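PDB 4ITA: succinate-semialdehyde dehydrogenase from Synechococcus sp., which catalyses the oxidation of succinic semialdehyde to succinate with a nicotinamide cofactor as electron acceptor, and is held here in complex with NADPH. Local coordinates for residues A167-L172 and G180-L185; A327-G332 and T346-I351. One frame throughout, in Å; residues are numbered along the deposited sequence.

The two contacts sit in different sheets of an aldehyde dehydrogenase, on opposite sides of the chain's centre, with their own centres 44 Å apart and their nearest atoms about 30 Å apart, so they never touch. Interaction 1 closes part of a beta-alpha-beta unit in the Rossmann-type sheet of the cofactor-binding half; the side chain of Thr-184 is about 11 Å from the bound NADPH, near the cofactor but not on it. Interaction 2 comes later in the chain and pairs strand 328-331 with 346-349 at the margin of the second large sheet; the centre of this contact is about 27 Å from the centre of the chain. One is a helix against a strand, the other two antiparallel strands.

Interaction 1. Residues A167-L172 and G180-L185; sequences AVEAIL and GVFQTL. With EDO (1,2-ethanediol), chain E.
Thr-184 N gives its hydrogen to Glu-169 OE1 at 2.8 Å, a nearly straight bond (164°) taken on the anti lone pair of the carboxylate oxygen. The glutamate gets there because CG stands anti to the backbone N (chi1 -180°) and the chain runs extended beyond it, carrying the acid from the helix to the strand. The same OE1 accepts a second bond, 2.7 Å from a water oxygen, and that water also donates to Thr-184 O, so the threonine's N and O are both tied to one oxygen, the O through the water. With an alanine here, Thr-184 N and the water would probably both be left without their acceptor.

Beside this polar grip, Leu-172 CD1 lies over one face of the Phe-182 ring, 3.7 Å from its centroid, in a CH-pi contact offset toward the rim. Val-168 CG1 meets the far end of the ring at Phe-182 CZ, 3.9 Å away. Phe-182 N is hydrogen-bonded to O2 of an ethanediol, probably from the crystallisation liquor.

Further out, Thr-184 OG1 is hydrogen-bonded to Ala-165 O. The 167-172 part of helix 162-175 runs nearly antiparallel to strand 182-185, as expected in a beta-alpha-beta crossover from strand 152-156, and Phe-142 of helix 137-149 also touches Phe-182.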
ATOM      1  N   ALA A 167      10.291 -23.446 -14.685  1.00  6.96           N
ATOM      2  CA  ALA A 167       9.833 -24.568 -13.866  1.00  6.78           C
ATOM      3  C   ALA A 167       8.612 -24.210 -13.025  1.00  7.79           C
ATOM      4  O   ALA A 167       7.694 -25.021 -12.887  1.00  7.73           O
ATOM      5  CB  ALA A 167      10.962 -25.097 -12.986  1.00  8.68           C
ATOM      6  N   VAL A 168       8.587 -23.008 -12.456  1.00  7.20           N
ATOM      7  CA  VAL A 168       7.437 -22.604 -11.652  1.00  7.16           C
ATOM      8  C   VAL A 168       6.171 -22.559 -12.510  1.00  7.56           C
ATOM      9  O   VAL A 168       5.121 -23.073 -12.103  1.00  7.54           O
ATOM     10  CB  VAL A 168       7.665 -21.258 -10.943  1.00  8.62           C
ATOM     11  CG1 VAL A 168       6.369 -20.750 -10.330  1.00 11.65           C
ATOM     12  CG2 VAL A 168       8.756 -21.401  -9.885  1.00  8.69           C
ATOM     13  N   GLU A 169       6.269 -21.983 -13.707  1.00  6.14           N
ATOM     14  CA  GLU A 169       5.118 -21.996 -14.607  1.00  6.46           C
ATOM     15  C   GLU A 169       4.693 -23.422 -14.947  1.00  6.92           C
ATOM     16  O   GLU A 169       3.506 -23.727 -14.946  1.00  7.26           O
ATOM     17  CB  GLU A 169       5.377 -21.192 -15.891  1.00  6.62           C
ATOM     18  CG  GLU A 169       4.155 -21.217 -16.811  1.00  7.57           C
ATOM     19  CD  GLU A 169       4.300 -20.482 -18.131  1.00 10.55           C
ATOM     20  OE1 GLU A 169       4.779 -19.339 -18.163  1.00  8.74           O
ATOM     21  OE2 GLU A 169       3.869 -21.037 -19.164  1.00 13.91           O
ATOM     22  N   ALA A 170       5.662 -24.295 -15.219  1.00  6.47           N
ATOM     23  CA  ALA A 170       5.353 -25.682 -15.568  1.00  6.84           C
ATOM     24  C   ALA A 170       4.670 -26.422 -14.418  1.00  7.05           C
ATOM     25  O   ALA A 170       3.772 -27.231 -14.640  1.00  7.08           O
ATOM     26  CB  ALA A 170       6.608 -26.412 -16.003  1.00  8.99           C
ATOM     27  N   ILE A 171       5.083 -26.153 -13.183  1.00  6.24           N
ATOM     28  CA  ILE A 171       4.438 -26.754 -12.018  1.00  6.57           C
ATOM     29  C   ILE A 171       2.976 -26.333 -11.964  1.00  6.25           C
ATOM     30  O   ILE A 171       2.087 -27.154 -11.754  1.00  6.58           O
ATOM     31  CB  ILE A 171       5.146 -26.331 -10.708  1.00  6.30           C
ATOM     32  CG1 ILE A 171       6.506 -27.027 -10.610  1.00  7.86           C
ATOM     33  CG2 ILE A 171       4.291 -26.684  -9.493  1.00  6.81           C
ATOM     34  CD1 ILE A 171       7.436 -26.406  -9.579  1.00  9.29           C
ATOM     35  N   LEU A 172       2.723 -25.048 -12.177  1.00  6.88           N
ATOM     36  CA  LEU A 172       1.366 -24.525 -12.079  1.00  6.13           C
ATOM     37  C   LEU A 172       0.471 -25.022 -13.224  1.00  6.27           C
ATOM     38  O   LEU A 172      -0.724 -25.275 -13.016  1.00  6.70           O
ATOM     39  CB  LEU A 172       1.379 -22.998 -11.954  1.00  6.77           C
ATOM     40  CG  LEU A 172       2.058 -22.510 -10.672  1.00  6.47           C
ATOM     41  CD1 LEU A 172       2.242 -21.001 -10.713  1.00  8.56           C
ATOM     42  CD2 LEU A 172       1.268 -22.896  -9.438  1.00  7.98           C
ATOM     43  N   GLY A 180      -2.830 -18.825 -18.834  1.00  6.04           N
ATOM     44  CA  GLY A 180      -2.943 -17.383 -18.646  1.00  6.57           C
ATOM     45  C   GLY A 180      -3.100 -16.947 -17.206  1.00  6.11           C
ATOM     46  O   GLY A 180      -3.022 -15.757 -16.903  1.00  6.28           O
ATOM     47  N   VAL A 181      -3.341 -17.897 -16.307  1.00  5.54           N
ATOM     48  CA  VAL A 181      -3.469 -17.551 -14.901  1.00  5.59           C
ATOM     49  C   VAL A 181      -2.112 -17.217 -14.287  1.00  6.57           C
ATOM     50  O   VAL A 181      -2.017 -16.344 -13.423  1.00  6.52           O
ATOM     51  CB  VAL A 181      -4.222 -18.659 -14.129  1.00  5.34           C
ATOM     52  CG1 VAL A 181      -4.101 -18.472 -12.619  1.00  7.36           C
ATOM     53  CG2 VAL A 181      -5.685 -18.682 -14.568  1.00  7.34           C
ATOM     54  N   PHE A 182      -1.069 -17.914 -14.721  1.00  5.75           N
ATOM     55  CA  PHE A 182       0.290 -17.592 -14.306  1.00  5.74           C
ATOM     56  C   PHE A 182       1.192 -17.690 -15.523  1.00  5.48           C
ATOM     57  O   PHE A 182       1.198 -18.715 -16.208  1.00  7.10           O
ATOM     58  CB  PHE A 182       0.792 -18.545 -13.212  1.00  6.54           C
ATOM     59  CG  PHE A 182       2.156 -18.183 -12.678  1.00  6.16           C
ATOM     60  CD1 PHE A 182       3.316 -18.514 -13.380  1.00  7.93           C
ATOM     61  CD2 PHE A 182       2.275 -17.512 -11.477  1.00  6.73           C
ATOM     62  CE1 PHE A 182       4.573 -18.165 -12.886  1.00  8.39           C
ATOM     63  CE2 PHE A 182       3.527 -17.161 -10.976  1.00  7.81           C
ATOM     64  CZ  PHE A 182       4.674 -17.489 -11.685  1.00  8.81           C
ATOM     65  N   GLN A 183       1.963 -16.642 -15.789  1.00  5.79           N
ATOM     66  CA  GLN A 183       2.883 -16.674 -16.918  1.00  5.80           C
ATOM     67  C   GLN A 183       4.231 -16.120 -16.534  1.00  6.35           C
ATOM     68  O   GLN A 183       4.332 -15.013 -16.004  1.00  7.35           O
ATOM     69  CB  GLN A 183       2.337 -15.881 -18.111  1.00  7.41           C
ATOM     70  CG  GLN A 183       1.065 -16.456 -18.732  1.00  7.87           C
ATOM     71  CD  GLN A 183       0.549 -15.581 -19.861  1.00  7.91           C
ATOM     72  OE1 GLN A 183       0.822 -15.828 -21.042  1.00  9.76           O
ATOM     73  NE2 GLN A 183      -0.179 -14.537 -19.504  1.00  7.23           N
ATOM     74  N   THR A 184       5.266 -16.891 -16.826  1.00  5.71           N
ATOM     75  CA  THR A 184       6.638 -16.431 -16.716  1.00  5.59           C
ATOM     76  C   THR A 184       7.026 -15.614 -17.937  1.00  5.96           C
ATOM     77  O   THR A 184       6.847 -16.053 -19.075  1.00  7.35           O
ATOM     78  CB  THR A 184       7.563 -17.629 -16.570  1.00  6.57           C
ATOM     79  OG1 THR A 184       7.403 -18.151 -15.247  1.00  7.42           O
ATOM     80  CG2 THR A 184       9.028 -17.245 -16.801  1.00  7.21           C
ATOM     81  N   LEU A 185       7.525 -14.409 -17.690  1.00  5.50           N
ATOM     82  CA  LEU A 185       8.015 -13.535 -18.752  1.00  5.53           C
ATOM     83  C   LEU A 185       9.526 -13.562 -18.755  1.00  5.62           C
ATOM     84  O   LEU A 185      10.166 -13.060 -17.823  1.00  6.45           O
ATOM     85  CB  LEU A 185       7.529 -12.095 -18.550  1.00  7.18           C
ATOM     86  CG  LEU A 185       6.029 -11.891 -18.327  1.00  6.94           C
ATOM     87  CD1 LEU A 185       5.727 -10.409 -18.164  1.00  8.98           C
ATOM     88  CD2 LEU A 185       5.209 -12.475 -19.468  1.00  9.59           C
TER
HETATM   89  C1  EDO E 503       0.539 -21.985 -16.083  1.00  8.89           C
HETATM   90  O1  EDO E 503       0.189 -22.292 -17.436  1.00  9.12           O
HETATM   91  C2  EDO E 503      -0.715 -21.781 -15.243  1.00  8.69           C
HETATM   92  O2  EDO E 503      -1.496 -20.693 -15.751  1.00  8.42           O
HETATM   93  O   HOH W   1       4.752 -17.513 -20.184  1.00 11.68           O

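Interaction 2. Residues A327-G332 and T346-I351; sequences AKILLG and TILTEI
Lys-328 and Thr-349 form an antiparallel hydrogen-bonded pair: Lys-328 N reaches Thr-349 O at 2.9 Å, and Thr-349 N returns to Lys-328 O at 3.0 Å. Lys-328 O also receives a CA-H...O contact from Leu-348. Beyond the non-hydrogen-bonded pair of Ile-329 with Leu-348, Leu-330 N still finds Ile-347 O at 2.9 Å, in the old register, but Ile-347 N is taken by Leu-331 O, one residue further on, at 3.1 Å: a beta bulge, with Leu-330 and Leu-331 opposite Ile-347.

The ammonium is paired too. Bends at chi2 (-53°) and chi4 (40°) fold Lys-328 so that NZ meets Glu-350 OE1 at 3.0 Å, a salt bridge on the syn side but 33° out of the carboxylate plane. Thr-346 OG1 is hydrogen-bonded to Pro-344 O and Gly-333 N. On one face Ile-329 CG1 lies alongside Leu-348 CD2; on the other Leu-330 CD2 lies alongside Ile-347 CG2.

Strand 328-331 is outermost in its sheet within the chain; 346-349 is paired on its other side with parallel strand 366-372. Helix 274-289 packs on Leu-330, Leu-331 and Ile-347, and helix 309-325 on Ala-327 and Ile-329.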
ATOM      1  N   ALA A 327      39.371  -1.263   9.125  1.00 14.35           N
ATOM      2  CA  ALA A 327      38.709  -2.449   9.662  1.00 12.89           C
ATOM      3  C   ALA A 327      39.680  -3.618   9.696  1.00 11.67           C
ATOM      4  O   ALA A 327      40.583  -3.710   8.863  1.00 14.91           O
ATOM      5  CB  ALA A 327      37.490  -2.807   8.837  1.00 12.76           C
ATOM      6  N   LYS A 328      39.488  -4.512  10.660  1.00 12.63           N
ATOM      7  CA  LYS A 328      40.348  -5.682  10.798  1.00 11.94           C
ATOM      8  C   LYS A 328      39.643  -6.939  10.313  1.00 11.71           C
ATOM      9  O   LYS A 328      38.447  -7.112  10.538  1.00 12.87           O
ATOM     10  CB  LYS A 328      40.771  -5.851  12.255  1.00 13.77           C
ATOM     11  CG  LYS A 328      41.514  -4.644  12.803  1.00 19.54           C
ATOM     12  CD  LYS A 328      42.692  -4.265  11.912  1.00 24.30           C
ATOM     13  CE  LYS A 328      43.346  -2.994  12.412  1.00 27.29           C
ATOM     14  NZ  LYS A 328      43.419  -2.998  13.901  1.00 36.12           N
ATOM     15  N   ILE A 329      40.391  -7.803   9.637  1.00 12.22           N
ATOM     16  CA  ILE A 329      39.889  -9.095   9.193  1.00 11.16           C
ATOM     17  C   ILE A 329      40.261 -10.147  10.226  1.00 12.62           C
ATOM     18  O   ILE A 329      41.443 -10.411  10.466  1.00 14.76           O
ATOM     19  CB  ILE A 329      40.507  -9.518   7.848  1.00 12.51           C
ATOM     20  CG1 ILE A 329      40.191  -8.502   6.751  1.00 14.83           C
ATOM     21  CG2 ILE A 329      40.013 -10.910   7.451  1.00 13.52           C
ATOM     22  CD1 ILE A 329      40.902  -8.783   5.431  1.00 18.14           C
ATOM     23  N   LEU A 330      39.257 -10.753  10.842  1.00 10.65           N
ATOM     24  CA  LEU A 330      39.496 -11.826  11.794  1.00 12.22           C
ATOM     25  C   LEU A 330      39.582 -13.161  11.055  1.00 12.36           C
ATOM     26  O   LEU A 330      40.279 -14.083  11.486  1.00 13.39           O
ATOM     27  CB  LEU A 330      38.375 -11.844  12.839  1.00 12.08           C
ATOM     28  CG  LEU A 330      38.493 -12.775  14.046  1.00 14.90           C
ATOM     29  CD1 LEU A 330      39.718 -12.430  14.885  1.00 15.25           C
ATOM     30  CD2 LEU A 330      37.235 -12.694  14.889  1.00 14.86           C
ATOM     31  N   LEU A 331      38.887 -13.241   9.924  1.00 11.04           N
ATOM     32  CA  LEU A 331      38.793 -14.461   9.141  1.00 12.33           C
ATOM     33  C   LEU A 331      38.374 -14.118   7.714  1.00 11.02           C
ATOM     34  O   LEU A 331      37.522 -13.255   7.524  1.00 10.15           O
ATOM     35  CB  LEU A 331      37.742 -15.383   9.762  1.00 11.13           C
ATOM     36  CG  LEU A 331      37.599 -16.743   9.081  1.00 10.32           C
ATOM     37  CD1 LEU A 331      38.751 -17.659   9.483  1.00 12.40           C
ATOM     38  CD2 LEU A 331      36.284 -17.385   9.422  1.00 12.17           C
ATOM     39  N   GLY A 332      38.956 -14.789   6.721  1.00 10.06           N
ATOM     40  CA  GLY A 332      38.531 -14.645   5.334  1.00 10.89           C
ATOM     41  C   GLY A 332      38.975 -13.348   4.685  1.00 11.77           C
ATOM     42  O   GLY A 332      40.135 -12.946   4.804  1.00 13.15           O
ATOM     43  N   THR A 346      33.627 -14.699   6.384  1.00  7.43           N
ATOM     44  CA  THR A 346      34.504 -13.597   6.740  1.00  8.44           C
ATOM     45  C   THR A 346      33.949 -12.879   7.959  1.00  8.63           C
ATOM     46  O   THR A 346      32.736 -12.736   8.104  1.00  8.27           O
ATOM     47  CB  THR A 346      34.622 -12.605   5.562  1.00  8.93           C
ATOM     48  OG1 THR A 346      35.229 -13.257   4.443  1.00  9.91           O
ATOM     49  CG2 THR A 346      35.452 -11.374   5.929  1.00  9.64           C
ATOM     50  N   ILE A 347      34.843 -12.433   8.840  1.00  7.63           N
ATOM     51  CA  ILE A 347      34.445 -11.639   9.993  1.00  8.37           C
ATOM     52  C   ILE A 347      35.282 -10.375  10.037  1.00  9.12           C
ATOM     53  O   ILE A 347      36.517 -10.448   9.994  1.00  9.96           O
ATOM     54  CB  ILE A 347      34.610 -12.419  11.315  1.00  8.19           C
ATOM     55  CG1 ILE A 347      33.739 -13.685  11.312  1.00  8.70           C
ATOM     56  CG2 ILE A 347      34.291 -11.520  12.513  1.00  9.10           C
ATOM     57  CD1 ILE A 347      34.030 -14.639  12.464  1.00  9.79           C
ATOM     58  N   LEU A 348      34.604  -9.229  10.090  1.00  8.25           N
ATOM     59  CA  LEU A 348      35.246  -7.920  10.204  1.00  8.29           C
ATOM     60  C   LEU A 348      34.962  -7.318  11.570  1.00  9.30           C
ATOM     61  O   LEU A 348      33.826  -7.353  12.063  1.00 10.29           O
ATOM     62  CB  LEU A 348      34.736  -6.965   9.120  1.00 11.26           C
ATOM     63  CG  LEU A 348      34.864  -7.398   7.656  1.00 10.24           C
ATOM     64  CD1 LEU A 348      34.227  -6.367   6.734  1.00 15.03           C
ATOM     65  CD2 LEU A 348      36.315  -7.651   7.275  1.00 17.50           C
ATOM     66  N   THR A 349      36.006  -6.762  12.178  1.00  8.76           N
ATOM     67  CA  THR A 349      35.902  -6.124  13.481  1.00  9.85           C
ATOM     68  C   THR A 349      36.545  -4.745  13.424  1.00 11.55           C
ATOM     69  O   THR A 349      37.221  -4.402  12.446  1.00 11.99           O
ATOM     70  CB  THR A 349      36.631  -6.947  14.555  1.00 12.24           C
ATOM     71  OG1 THR A 349      38.036  -6.958  14.270  1.00 15.89           O
ATOM     72  CG2 THR A 349      36.112  -8.386  14.591  1.00 12.65           C
ATOM     73  N   GLU A 350      36.323  -3.959  14.472  1.00 12.01           N
ATOM     74  CA  GLU A 350      36.969  -2.651  14.624  1.00 12.81           C
ATOM     75  C   GLU A 350      36.760  -1.768  13.400  1.00 15.90           C
ATOM     76  O   GLU A 350      37.678  -1.090  12.938  1.00 16.24           O
ATOM     77  CB  GLU A 350      38.470  -2.812  14.895  1.00 19.36           C
ATOM     78  CG  GLU A 350      38.804  -3.669  16.098  1.00 20.55           C
ATOM     79  CD  GLU A 350      40.300  -3.878  16.259  1.00 30.01           C
ATOM     80  OE1 GLU A 350      41.075  -3.028  15.770  1.00 33.98           O
ATOM     81  OE2 GLU A 350      40.694  -4.895  16.867  1.00 30.95           O
ATOM     82  N   ILE A 351      35.546  -1.783  12.867  1.00 13.55           N
ATOM     83  CA  ILE A 351      35.239  -0.978  11.698  1.00 15.92           C
ATOM     84  C   ILE A 351      35.167   0.490  12.106  1.00 14.94           C
ATOM     85  O   ILE A 351      34.433   0.840  13.024  1.00 15.74           O
ATOM     86  CB  ILE A 351      33.919  -1.430  11.045  1.00 15.15           C
ATOM     87  CG1 ILE A 351      34.003  -2.917  10.681  1.00 14.81           C
ATOM     88  CG2 ILE A 351      33.611  -0.576   9.818  1.00 17.38           C
ATOM     89  CD1 ILE A 351      32.660  -3.572  10.461  1.00 17.02           C
TER